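Side-chain contacts in PT26-6P (Thermococcus sp., PDB 2WB7), which is of unknown function but is encoded by a euryarchaeal mobile element and combines two immunoglobulin-like domains with a helical domain: residues D11-A16 with G236-K241; N83-T88 with I206-K211; D153-T158 with L356-A361. One frame throughout, in Å; residues are numbered along the deposited sequence.

Interaction 1 (D11-A16 with G236-K241)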
ATOM      1  N   ASP A  11      20.537   6.679  10.386  1.00 47.93           N
ATOM      2  CA  ASP A  11      19.751   5.468  10.473  1.00 48.84           C
ATOM      3  C   ASP A  11      19.458   4.862   9.112  1.00 48.68           C
ATOM      4  O   ASP A  11      19.381   3.650   8.964  1.00 48.58           O
ATOM      5  CB  ASP A  11      18.471   5.740  11.236  1.00 49.24           C
ATOM      6  CG  ASP A  11      18.243   4.713  12.282  1.00 51.82           C
ATOM      7  OD1 ASP A  11      17.696   3.651  11.920  1.00 55.35           O
ATOM      8  OD2 ASP A  11      18.670   4.936  13.444  1.00 54.38           O
ATOM      9  N   ASP A  12      19.295   5.713   8.115  1.00 49.03           N
ATOM     10  CA  ASP A  12      19.064   5.242   6.767  1.00 49.37           C
ATOM     11  C   ASP A  12      20.270   4.458   6.282  1.00 49.14           C
ATOM     12  O   ASP A  12      20.121   3.458   5.607  1.00 49.22           O
ATOM     13  CB  ASP A  12      18.792   6.416   5.836  1.00 49.69           C
ATOM     14  CG  ASP A  12      17.578   7.219   6.251  1.00 51.55           C
ATOM     15  OD1 ASP A  12      17.658   8.471   6.244  1.00 52.67           O
ATOM     16  OD2 ASP A  12      16.540   6.597   6.579  1.00 54.57           O
ATOM     17  N   VAL A  13      21.463   4.901   6.656  1.00 49.06           N
ATOM     18  CA  VAL A  13      22.680   4.245   6.209  1.00 49.09           C
ATOM     19  C   VAL A  13      22.783   2.861   6.836  1.00 49.50           C
ATOM     20  O   VAL A  13      23.266   1.926   6.202  1.00 49.70           O
ATOM     21  CB  VAL A  13      23.950   5.091   6.528  1.00 48.99           C
ATOM     22  CG1 VAL A  13      25.219   4.329   6.185  1.00 48.10           C
ATOM     23  CG2 VAL A  13      23.912   6.416   5.778  1.00 48.39           C
ATOM     24  N   LYS A  14      22.325   2.730   8.079  1.00 49.66           N
ATOM     25  CA  LYS A  14      22.404   1.449   8.763  1.00 49.89           C
ATOM     26  C   LYS A  14      21.411   0.453   8.204  1.00 50.01           C
ATOM     27  O   LYS A  14      21.352  -0.674   8.659  1.00 50.31           O
ATOM     28  CB  LYS A  14      22.149   1.599  10.259  1.00 50.00           C
ATOM     29  CG  LYS A  14      23.153   2.459  10.993  1.00 50.09           C
ATOM     30  CD  LYS A  14      22.837   2.432  12.468  1.00 51.50           C
ATOM     31  CE  LYS A  14      22.784   3.830  13.065  1.00 52.40           C
ATOM     32  NZ  LYS A  14      21.543   4.037  13.896  1.00 52.11           N
ATOM     33  N   LYS A  15      20.616   0.859   7.227  1.00 50.09           N
ATOM     34  CA  LYS A  15      19.624  -0.065   6.690  1.00 50.05           C
ATOM     35  C   LYS A  15      19.997  -0.550   5.301  1.00 49.62           C
ATOM     36  O   LYS A  15      19.350  -1.433   4.747  1.00 49.44           O
ATOM     37  CB  LYS A  15      18.236   0.569   6.691  1.00 50.12           C
ATOM     38  CG  LYS A  15      17.729   0.848   8.094  1.00 51.79           C
ATOM     39  CD  LYS A  15      16.385   1.562   8.073  1.00 53.58           C
ATOM     40  CE  LYS A  15      16.182   2.398   9.341  1.00 54.96           C
ATOM     41  NZ  LYS A  15      14.985   3.281   9.262  1.00 55.94           N
ATOM     42  N   ALA A  16      21.046   0.046   4.744  1.00 49.15           N
ATOM     43  CA  ALA A  16      21.556  -0.374   3.455  1.00 48.67           C
ATOM     44  C   ALA A  16      21.690  -1.883   3.444  1.00 48.28           C
ATOM     45  O   ALA A  16      21.745  -2.508   4.498  1.00 48.54           O
ATOM     46  CB  ALA A  16      22.893   0.264   3.194  1.00 48.84           C
ATOM     47  N   GLY A 236      12.278   9.208   1.155  1.00 35.99           N
ATOM     48  CA  GLY A 236      13.152  10.178   0.528  1.00 34.56           C
ATOM     49  C   GLY A 236      14.489   9.631   0.059  1.00 33.82           C
ATOM     50  O   GLY A 236      14.580   8.536  -0.477  1.00 33.73           O
ATOM     51  N   SER A 237      15.540  10.414   0.249  1.00 33.20           N
ATOM     52  CA  SER A 237      16.825  10.089  -0.323  1.00 32.48           C
ATOM     53  C   SER A 237      17.903  10.457   0.657  1.00 32.60           C
ATOM     54  O   SER A 237      17.769  11.434   1.388  1.00 32.94           O
ATOM     55  CB  SER A 237      17.029  10.900  -1.594  1.00 32.23           C
ATOM     56  OG  SER A 237      18.326  10.739  -2.116  1.00 30.96           O
ATOM     57  N   LEU A 238      18.973   9.677   0.696  1.00 32.24           N
ATOM     58  CA  LEU A 238      20.139  10.107   1.434  1.00 31.96           C
ATOM     59  C   LEU A 238      20.615  11.444   0.847  1.00 32.26           C
ATOM     60  O   LEU A 238      20.348  11.754  -0.310  1.00 32.25           O
ATOM     61  CB  LEU A 238      21.235   9.046   1.332  1.00 31.78           C
ATOM     62  CG  LEU A 238      21.084   7.840   2.260  1.00 31.27           C
ATOM     63  CD1 LEU A 238      22.064   6.755   1.861  1.00 29.37           C
ATOM     64  CD2 LEU A 238      21.245   8.235   3.745  1.00 29.06           C
ATOM     65  N   PRO A 239      21.321  12.245   1.642  1.00 32.21           N
ATOM     66  CA  PRO A 239      21.902  13.472   1.123  1.00 32.56           C
ATOM     67  C   PRO A 239      22.792  13.239  -0.101  1.00 32.96           C
ATOM     68  O   PRO A 239      23.379  12.181  -0.244  1.00 32.98           O
ATOM     69  CB  PRO A 239      22.734  13.976   2.308  1.00 32.75           C
ATOM     70  CG  PRO A 239      21.972  13.491   3.513  1.00 32.66           C
ATOM     71  CD  PRO A 239      21.478  12.124   3.101  1.00 32.39           C
ATOM     72  N   ILE A 240      22.905  14.237  -0.971  1.00 33.69           N
ATOM     73  CA  ILE A 240      23.619  14.063  -2.238  1.00 34.02           C
ATOM     74  C   ILE A 240      25.082  13.647  -2.099  1.00 34.84           C
ATOM     75  O   ILE A 240      25.672  13.133  -3.052  1.00 34.71           O
ATOM     76  CB  ILE A 240      23.539  15.325  -3.146  1.00 33.53           C
ATOM     77  CG1 ILE A 240      24.247  16.502  -2.477  1.00 33.11           C
ATOM     78  CG2 ILE A 240      22.098  15.635  -3.481  1.00 32.83           C
ATOM     79  CD1 ILE A 240      24.242  17.774  -3.283  1.00 32.67           C
ATOM     80  N   LYS A 241      25.691  13.873  -0.941  1.00 35.96           N
ATOM     81  CA  LYS A 241      27.092  13.476  -0.801  1.00 36.98           C
ATOM     82  C   LYS A 241      27.279  11.985  -1.074  1.00 38.16           C
ATOM     83  O   LYS A 241      28.365  11.556  -1.441  1.00 38.18           O
ATOM     84  CB  LYS A 241      27.684  13.850   0.560  1.00 36.37           C
ATOM     85  CG  LYS A 241      27.203  13.012   1.709  1.00 36.01           C
ATOM     86  CD  LYS A 241      28.356  12.600   2.590  1.00 34.39           C
ATOM     87  CE  LYS A 241      28.269  11.123   2.902  1.00 34.35           C
ATOM     88  NZ  LYS A 241      29.608  10.553   3.180  1.00 33.25           N
TER
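L238 reaches from one loop to D12 and V13 of another, and a single methyl makes the closest contacts. From CB the chain turns away from its own carbonyl carbon: CG stands beside the backbone N (chi1 -80°). Neither CB nor CG comes within 4.2 Å of D11-A16. At CG the chain forks. The CD1 branch comes only loosely near V13, with L238 CD1 4.3 Å from V13 CG2. The CD2 branch does the work. L238 CD2 lies 3.7 Å from D12 CB and 3.8 Å from V13 CG2, so it sits against both residues. V13 and L238 meet roughly perpendicular to each other. L238 also packs on L248, P274 and Y516. D12 offers L238 its CB, while its carboxylate turns elsewhere. D12 OD1 forms a salt bridge with K512 NZ and a hydrogen bond with Y516 OH. D11 and K14, both exposed, pair with each other: K14 NZ forms a salt bridge with D11 OD2 (3.0 Å) and comes from above the carboxylate plane. The chemistry is divided. Between D11-A16 and G236-K241 the touching atoms are all carbons, which sets little direction. The buried carboxylate of D12 is probably charged, and K512 and Y516 of helix 503-523 answer it.

Interaction 2 (N83-T88 with I206-K211)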
ATOM      1  N   ASN A  83     -40.037 -34.356   5.630  1.00 61.83           N
ATOM      2  CA  ASN A  83     -40.382 -33.020   5.170  1.00 61.47           C
ATOM      3  C   ASN A  83     -39.168 -32.237   4.689  1.00 61.23           C
ATOM      4  O   ASN A  83     -38.921 -31.109   5.111  1.00 61.22           O
ATOM      5  CB  ASN A  83     -41.131 -32.264   6.262  1.00 61.35           C
ATOM      6  CG  ASN A  83     -42.580 -32.666   6.336  1.00 60.80           C
ATOM      7  OD1 ASN A  83     -43.317 -32.201   7.193  1.00 60.11           O
ATOM      8  ND2 ASN A  83     -42.996 -33.545   5.431  1.00 60.57           N
ATOM      9  N   LYS A  84     -38.426 -32.855   3.780  1.00 61.04           N
ATOM     10  CA  LYS A  84     -37.161 -32.317   3.311  1.00 60.86           C
ATOM     11  C   LYS A  84     -37.277 -30.975   2.590  1.00 60.53           C
ATOM     12  O   LYS A  84     -38.200 -30.741   1.803  1.00 60.53           O
ATOM     13  CB  LYS A  84     -36.460 -33.338   2.419  1.00 60.96           C
ATOM     14  CG  LYS A  84     -35.954 -34.539   3.191  1.00 61.71           C
ATOM     15  CD  LYS A  84     -35.466 -35.620   2.245  1.00 63.72           C
ATOM     16  CE  LYS A  84     -34.832 -36.778   3.002  1.00 65.30           C
ATOM     17  NZ  LYS A  84     -34.286 -37.815   2.069  1.00 65.28           N
ATOM     18  N   VAL A  85     -36.314 -30.101   2.879  1.00 59.88           N
ATOM     19  CA  VAL A  85     -36.183 -28.819   2.214  1.00 58.93           C
ATOM     20  C   VAL A  85     -35.267 -28.971   1.003  1.00 58.50           C
ATOM     21  O   VAL A  85     -34.148 -29.445   1.133  1.00 58.09           O
ATOM     22  CB  VAL A  85     -35.589 -27.782   3.169  1.00 58.79           C
ATOM     23  CG1 VAL A  85     -35.248 -26.529   2.416  1.00 58.79           C
ATOM     24  CG2 VAL A  85     -36.568 -27.485   4.290  1.00 58.65           C
ATOM     25  N   HIS A  86     -35.761 -28.601  -0.175  1.00 58.34           N
ATOM     26  CA  HIS A  86     -34.959 -28.630  -1.405  1.00 58.14           C
ATOM     27  C   HIS A  86     -34.516 -27.219  -1.760  1.00 58.31           C
ATOM     28  O   HIS A  86     -35.332 -26.292  -1.737  1.00 58.37           O
ATOM     29  CB  HIS A  86     -35.779 -29.172  -2.575  1.00 57.71           C
ATOM     30  CG  HIS A  86     -36.111 -30.624  -2.469  1.00 56.95           C
ATOM     31  ND1 HIS A  86     -35.564 -31.571  -3.307  1.00 56.44           N
ATOM     32  CD2 HIS A  86     -36.946 -31.292  -1.639  1.00 56.22           C
ATOM     33  CE1 HIS A  86     -36.037 -32.762  -2.989  1.00 56.11           C
ATOM     34  NE2 HIS A  86     -36.880 -32.620  -1.983  1.00 56.12           N
ATOM     35  N   ILE A  87     -33.241 -27.042  -2.099  1.00 58.25           N
ATOM     36  CA  ILE A  87     -32.783 -25.723  -2.536  1.00 58.06           C
ATOM     37  C   ILE A  87     -32.546 -25.750  -4.038  1.00 58.21           C
ATOM     38  O   ILE A  87     -31.722 -26.522  -4.531  1.00 58.46           O
ATOM     39  CB  ILE A  87     -31.531 -25.275  -1.780  1.00 57.80           C
ATOM     40  CG1 ILE A  87     -31.716 -25.513  -0.290  1.00 57.15           C
ATOM     41  CG2 ILE A  87     -31.282 -23.809  -2.008  1.00 58.01           C
ATOM     42  CD1 ILE A  87     -30.507 -25.130   0.514  1.00 57.47           C
ATOM     43  N   THR A  88     -33.289 -24.929  -4.772  1.00 58.21           N
ATOM     44  CA  THR A  88     -33.252 -25.011  -6.231  1.00 58.38           C
ATOM     45  C   THR A  88     -32.297 -24.013  -6.847  1.00 57.88           C
ATOM     46  O   THR A  88     -31.774 -24.227  -7.954  1.00 57.97           O
ATOM     47  CB  THR A  88     -34.623 -24.765  -6.845  1.00 58.58           C
ATOM     48  OG1 THR A  88     -35.614 -25.432  -6.059  1.00 59.54           O
ATOM     49  CG2 THR A  88     -34.656 -25.310  -8.274  1.00 59.31           C
ATOM     50  N   ILE A 206     -44.295 -27.152  -1.067  1.00 68.34           N
ATOM     51  CA  ILE A 206     -44.573 -25.759  -0.717  1.00 67.91           C
ATOM     52  C   ILE A 206     -43.404 -24.819  -1.040  1.00 67.52           C
ATOM     53  O   ILE A 206     -42.361 -24.865  -0.391  1.00 67.59           O
ATOM     54  CB  ILE A 206     -44.901 -25.636   0.781  1.00 68.03           C
ATOM     55  CG1 ILE A 206     -46.040 -26.589   1.155  1.00 68.63           C
ATOM     56  CG2 ILE A 206     -45.233 -24.197   1.137  1.00 67.74           C
ATOM     57  CD1 ILE A 206     -46.094 -26.930   2.641  1.00 69.35           C
ATOM     58  N   ASP A 207     -43.592 -23.951  -2.028  1.00 66.84           N
ATOM     59  CA  ASP A 207     -42.542 -23.045  -2.475  1.00 66.11           C
ATOM     60  C   ASP A 207     -42.174 -21.941  -1.485  1.00 65.68           C
ATOM     61  O   ASP A 207     -43.026 -21.434  -0.746  1.00 65.51           O
ATOM     62  CB  ASP A 207     -42.935 -22.432  -3.810  1.00 66.16           C
ATOM     63  CG  ASP A 207     -42.940 -23.449  -4.912  1.00 66.55           C
ATOM     64  OD1 ASP A 207     -43.428 -23.142  -6.023  1.00 67.83           O
ATOM     65  OD2 ASP A 207     -42.450 -24.567  -4.657  1.00 66.54           O
ATOM     66  N   PHE A 208     -40.887 -21.585  -1.469  1.00 64.98           N
ATOM     67  CA  PHE A 208     -40.419 -20.437  -0.705  1.00 64.41           C
ATOM     68  C   PHE A 208     -39.387 -19.643  -1.493  1.00 63.89           C
ATOM     69  O   PHE A 208     -38.701 -20.162  -2.382  1.00 63.58           O
ATOM     70  CB  PHE A 208     -39.834 -20.859   0.652  1.00 64.50           C
ATOM     71  CG  PHE A 208     -38.655 -21.778   0.540  1.00 64.94           C
ATOM     72  CD1 PHE A 208     -37.363 -21.271   0.389  1.00 65.22           C
ATOM     73  CD2 PHE A 208     -38.834 -23.150   0.578  1.00 64.84           C
ATOM     74  CE1 PHE A 208     -36.273 -22.119   0.272  1.00 64.86           C
ATOM     75  CE2 PHE A 208     -37.746 -24.007   0.471  1.00 65.27           C
ATOM     76  CZ  PHE A 208     -36.464 -23.490   0.311  1.00 65.20           C
ATOM     77  N   THR A 209     -39.312 -18.363  -1.168  1.00 63.38           N
ATOM     78  CA  THR A 209     -38.265 -17.504  -1.657  1.00 62.93           C
ATOM     79  C   THR A 209     -37.778 -16.726  -0.447  1.00 62.86           C
ATOM     80  O   THR A 209     -38.485 -15.870   0.091  1.00 62.71           O
ATOM     81  CB  THR A 209     -38.766 -16.541  -2.732  1.00 62.86           C
ATOM     82  OG1 THR A 209     -38.990 -17.265  -3.945  1.00 62.46           O
ATOM     83  CG2 THR A 209     -37.733 -15.451  -2.977  1.00 62.53           C
ATOM     84  N   LEU A 210     -36.589 -17.073   0.025  1.00 62.61           N
ATOM     85  CA  LEU A 210     -36.039 -16.395   1.178  1.00 62.25           C
ATOM     86  C   LEU A 210     -34.956 -15.445   0.707  1.00 62.06           C
ATOM     87  O   LEU A 210     -34.274 -15.693  -0.298  1.00 62.11           O
ATOM     88  CB  LEU A 210     -35.533 -17.409   2.213  1.00 62.16           C
ATOM     89  CG  LEU A 210     -36.647 -18.329   2.744  1.00 62.19           C
ATOM     90  CD1 LEU A 210     -36.136 -19.315   3.796  1.00 62.31           C
ATOM     91  CD2 LEU A 210     -37.825 -17.525   3.297  1.00 60.90           C
ATOM     92  N   LYS A 211     -34.826 -14.337   1.415  1.00 61.86           N
ATOM     93  CA  LYS A 211     -33.906 -13.300   1.011  1.00 61.93           C
ATOM     94  C   LYS A 211     -33.293 -12.655   2.242  1.00 61.44           C
ATOM     95  O   LYS A 211     -33.993 -12.313   3.199  1.00 61.32           O
ATOM     96  CB  LYS A 211     -34.626 -12.267   0.143  1.00 62.22           C
ATOM     97  CG  LYS A 211     -34.190 -10.828   0.385  1.00 64.10           C
ATOM     98  CD  LYS A 211     -35.241  -9.853  -0.160  1.00 67.31           C
ATOM     99  CE  LYS A 211     -34.934  -8.409   0.230  1.00 68.71           C
ATOM    100  NZ  LYS A 211     -33.678  -7.924  -0.416  1.00 69.91           N
TER
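F208 points its ring end at V85 and at the backbone carbonyl of H86. Both strands belong to one antiparallel sheet, and N83-T88 lies in the first immunoglobulin-like domain. The strands are not neighbours: each pairs with strand 163-178, which runs between them. The CG of F208 takes the crowded position between backbone N and carbonyl carbon (chi1 61°). This brings the end of the side chain nearer to N83-T88 than its CB direction alone would. The CZ and CE2 end of the ring does the touching. F208 CZ is 3.9 Å from V85 CG1 and 3.7 Å from H86 O, and both approach the ring obliquely. V85 sets CG1 anti to its backbone N (chi1 171°), and this methyl meets the ring, with the two side chains nearly square to each other. V85 also packs on I75, and F208 on Q50. The imidazole of H86 stacks with Y172, and its NE2 is hydrogen-bonded to E174 OE1. A serine in place of F208 would probably leave V85 CG1 and H86 O without the ring atoms they meet and open a gap between the two strands. The contact is mainly van der Waals and holds by fit of shape; the nearby polar pairing, by backbones and by H86 with E174, lies outside it.

Interaction 3 (D153-T158 with L356-A361)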
ATOM      1  N   ASP A 153      -3.493  12.067  -9.399  1.00 40.24           N
ATOM      2  CA  ASP A 153      -4.123  12.596  -8.199  1.00 41.16           C
ATOM      3  C   ASP A 153      -5.336  11.753  -7.895  1.00 41.44           C
ATOM      4  O   ASP A 153      -5.636  11.443  -6.749  1.00 41.44           O
ATOM      5  CB  ASP A 153      -4.612  14.027  -8.426  1.00 41.65           C
ATOM      6  CG  ASP A 153      -3.485  15.003  -8.727  1.00 43.58           C
ATOM      7  OD1 ASP A 153      -2.361  14.796  -8.202  1.00 46.48           O
ATOM      8  OD2 ASP A 153      -3.737  15.993  -9.464  1.00 43.63           O
ATOM      9  N   LYS A 154      -6.044  11.393  -8.954  1.00 41.87           N
ATOM     10  CA  LYS A 154      -7.290  10.675  -8.817  1.00 42.17           C
ATOM     11  C   LYS A 154      -7.064   9.374  -8.074  1.00 41.67           C
ATOM     12  O   LYS A 154      -7.880   8.957  -7.251  1.00 41.85           O
ATOM     13  CB  LYS A 154      -7.877  10.404 -10.192  1.00 42.54           C
ATOM     14  CG  LYS A 154      -9.330  10.081 -10.152  1.00 45.05           C
ATOM     15  CD  LYS A 154      -9.877   9.889 -11.549  1.00 48.71           C
ATOM     16  CE  LYS A 154     -11.361   9.551 -11.491  1.00 50.72           C
ATOM     17  NZ  LYS A 154     -11.852   9.233 -12.863  1.00 51.85           N
ATOM     18  N   ILE A 155      -5.938   8.734  -8.353  1.00 41.22           N
ATOM     19  CA  ILE A 155      -5.612   7.472  -7.689  1.00 40.43           C
ATOM     20  C   ILE A 155      -5.673   7.601  -6.173  1.00 40.86           C
ATOM     21  O   ILE A 155      -6.263   6.764  -5.501  1.00 40.83           O
ATOM     22  CB  ILE A 155      -4.233   6.958  -8.109  1.00 39.64           C
ATOM     23  CG1 ILE A 155      -4.278   6.531  -9.579  1.00 38.48           C
ATOM     24  CG2 ILE A 155      -3.819   5.818  -7.225  1.00 38.51           C
ATOM     25  CD1 ILE A 155      -2.945   6.314 -10.200  1.00 36.87           C
ATOM     26  N   TRP A 156      -5.070   8.660  -5.639  1.00 41.34           N
ATOM     27  CA  TRP A 156      -4.952   8.815  -4.192  1.00 41.61           C
ATOM     28  C   TRP A 156      -6.149   9.499  -3.563  1.00 42.54           C
ATOM     29  O   TRP A 156      -6.231   9.574  -2.339  1.00 42.60           O
ATOM     30  CB  TRP A 156      -3.672   9.575  -3.835  1.00 41.02           C
ATOM     31  CG  TRP A 156      -2.521   9.076  -4.611  1.00 39.69           C
ATOM     32  CD1 TRP A 156      -1.823   9.739  -5.580  1.00 37.93           C
ATOM     33  CD2 TRP A 156      -1.954   7.767  -4.531  1.00 38.07           C
ATOM     34  NE1 TRP A 156      -0.848   8.921  -6.100  1.00 36.44           N
ATOM     35  CE2 TRP A 156      -0.907   7.706  -5.470  1.00 36.74           C
ATOM     36  CE3 TRP A 156      -2.230   6.638  -3.753  1.00 36.88           C
ATOM     37  CZ2 TRP A 156      -0.139   6.567  -5.648  1.00 36.16           C
ATOM     38  CZ3 TRP A 156      -1.471   5.509  -3.938  1.00 36.20           C
ATOM     39  CH2 TRP A 156      -0.438   5.479  -4.879  1.00 35.66           C
ATOM     40  N   ASN A 157      -7.072   9.999  -4.379  1.00 43.36           N
ATOM     41  CA  ASN A 157      -8.189  10.771  -3.834  1.00 44.66           C
ATOM     42  C   ASN A 157      -9.567  10.114  -3.979  1.00 45.08           C
ATOM     43  O   ASN A 157     -10.536  10.555  -3.377  1.00 44.92           O
ATOM     44  CB  ASN A 157      -8.188  12.189  -4.390  1.00 44.56           C
ATOM     45  CG  ASN A 157      -6.901  12.932  -4.058  1.00 47.56           C
ATOM     46  OD1 ASN A 157      -6.267  13.536  -4.939  1.00 50.44           O
ATOM     47  ND2 ASN A 157      -6.478  12.859  -2.790  1.00 47.72           N
ATOM     48  N   THR A 158      -9.646   9.056  -4.773  1.00 45.76           N
ATOM     49  CA  THR A 158     -10.900   8.368  -4.946  1.00 46.68           C
ATOM     50  C   THR A 158     -11.203   7.536  -3.714  1.00 47.76           C
ATOM     51  O   THR A 158     -10.321   6.896  -3.149  1.00 47.89           O
ATOM     52  CB  THR A 158     -10.867   7.471  -6.158  1.00 46.42           C
ATOM     53  OG1 THR A 158     -10.569   8.259  -7.315  1.00 46.90           O
ATOM     54  CG2 THR A 158     -12.199   6.816  -6.329  1.00 46.11           C
ATOM     55  N   LEU A 356       6.276   4.957  -9.696  1.00 30.77           N
ATOM     56  CA  LEU A 356       4.964   4.354  -9.500  1.00 30.54           C
ATOM     57  C   LEU A 356       4.914   2.956 -10.091  1.00 30.86           C
ATOM     58  O   LEU A 356       5.558   2.666 -11.099  1.00 30.83           O
ATOM     59  CB  LEU A 356       3.886   5.211 -10.145  1.00 30.13           C
ATOM     60  CG  LEU A 356       2.430   4.793  -9.973  1.00 29.44           C
ATOM     61  CD1 LEU A 356       1.914   5.181  -8.616  1.00 29.87           C
ATOM     62  CD2 LEU A 356       1.586   5.459 -11.036  1.00 28.52           C
ATOM     63  N   GLY A 357       4.146   2.083  -9.446  1.00 31.04           N
ATOM     64  CA  GLY A 357       3.889   0.749  -9.973  1.00 30.44           C
ATOM     65  C   GLY A 357       2.400   0.500 -10.052  1.00 30.30           C
ATOM     66  O   GLY A 357       1.666   0.702  -9.072  1.00 30.80           O
ATOM     67  N   LEU A 358       1.950   0.079 -11.223  1.00 29.92           N
ATOM     68  CA  LEU A 358       0.569  -0.294 -11.435  1.00 29.36           C
ATOM     69  C   LEU A 358       0.472  -1.756 -11.875  1.00 29.72           C
ATOM     70  O   LEU A 358       1.154  -2.189 -12.806  1.00 29.02           O
ATOM     71  CB  LEU A 358      -0.050   0.614 -12.495  1.00 29.22           C
ATOM     72  CG  LEU A 358       0.016   2.130 -12.272  1.00 28.48           C
ATOM     73  CD1 LEU A 358      -0.685   2.826 -13.411  1.00 28.60           C
ATOM     74  CD2 LEU A 358      -0.614   2.549 -10.965  1.00 26.99           C
ATOM     75  N   VAL A 359      -0.387  -2.512 -11.194  1.00 30.55           N
ATOM     76  CA  VAL A 359      -0.703  -3.886 -11.576  1.00 30.96           C
ATOM     77  C   VAL A 359      -2.204  -4.084 -11.719  1.00 31.90           C
ATOM     78  O   VAL A 359      -3.010  -3.533 -10.955  1.00 31.68           O
ATOM     79  CB  VAL A 359      -0.180  -4.894 -10.554  1.00 30.90           C
ATOM     80  CG1 VAL A 359      -0.267  -6.302 -11.114  1.00 30.39           C
ATOM     81  CG2 VAL A 359       1.256  -4.557 -10.205  1.00 30.45           C
ATOM     82  N   TYR A 360      -2.566  -4.885 -12.708  1.00 33.19           N
ATOM     83  CA  TYR A 360      -3.946  -5.165 -13.034  1.00 34.79           C
ATOM     84  C   TYR A 360      -4.058  -6.667 -13.213  1.00 35.84           C
ATOM     85  O   TYR A 360      -3.319  -7.248 -14.008  1.00 36.27           O
ATOM     86  CB  TYR A 360      -4.296  -4.458 -14.338  1.00 34.79           C
ATOM     87  CG  TYR A 360      -5.681  -4.713 -14.866  1.00 35.73           C
ATOM     88  CD1 TYR A 360      -6.762  -3.963 -14.424  1.00 37.15           C
ATOM     89  CD2 TYR A 360      -5.901  -5.675 -15.839  1.00 37.46           C
ATOM     90  CE1 TYR A 360      -8.042  -4.185 -14.920  1.00 38.61           C
ATOM     91  CE2 TYR A 360      -7.177  -5.910 -16.346  1.00 38.78           C
ATOM     92  CZ  TYR A 360      -8.241  -5.163 -15.882  1.00 39.83           C
ATOM     93  OH  TYR A 360      -9.502  -5.392 -16.394  1.00 41.75           O
ATOM     94  N   ALA A 361      -4.961  -7.304 -12.470  1.00 36.93           N
ATOM     95  CA  ALA A 361      -5.140  -8.753 -12.607  1.00 38.05           C
ATOM     96  C   ALA A 361      -6.603  -9.183 -12.477  1.00 38.81           C
ATOM     97  O   ALA A 361      -7.485  -8.362 -12.233  1.00 38.77           O
ATOM     98  CB  ALA A 361      -4.249  -9.510 -11.627  1.00 37.51           C
TER
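W156 and I155 of helix 149-157 lie against L356 and L358 of strand 350-364, a helix-on-sheet packing. The strand is part of an eight-stranded antiparallel sheet in the second immunoglobulin-like domain. The helix falls in the first, so the contact probably joins the two domains. L356 and L358 are two apart on the strand, and both bring their ends to the helix. The indole meets L356 with its rim. W156 CZ2 is 3.9 Å from L356 CD1, and the methyl sits near the ring plane, not over a face. W156 and L356 run alongside each other, pointing opposite ways. L356 gets there by holding CG anti to its backbone N (chi1 -176°), which carries its methyls out from the strand. One face of the indole is taken by its own neighbour. I155 CG2 lies 3.7 Å above that plane, over its centre. The other branch of I155 is extended (chi2 166°) and runs on to the sheet. Its tip makes a looser contact, with I155 CD1 4.5 Å from L358 CD2. I155 is thus split between two tasks: CG2 probably helps to set the tilt of the indole, and CD1 faces the strand. More partners hold W156. It makes a cation-pi contact with K258 and an edge-to-face pair with Y152. L358 also packs on I142 of helix 135-144, so a second helix lies against this face. Just past the contact the helix ends, and T158 is the first residue to leave helical geometry. K154 O there takes three donors: N157 N, T158 N and the T158 hydroxyl. T158 OG1 is 2.8 Å from K154 O and comes from above the carbonyl plane, 37° out of it.

Overall arrangement
The three contacts share no helix or strand and do not touch. All are buried and largely apolar. Interaction 3 lies closest to the centre of the chain, its own centre about 10 Å away, and joins a helix to a sheet. Interaction 1 is about 27 Å from it, centre to centre, and joins two loops beside the helical domain. Interaction 2 is farthest from the chain's centre, about 45 Å, and about 66 Å from interaction 1, centre to centre; it links strands of one sheet. The loops of interaction 1 have charges at hand, answered by salt bridges. Interaction 2 sets a ring against a methyl and a carbonyl. Interaction 3 uses an indole rim and aliphatic branches. Along the sequence, interaction 3 alternates its segments with those of both others.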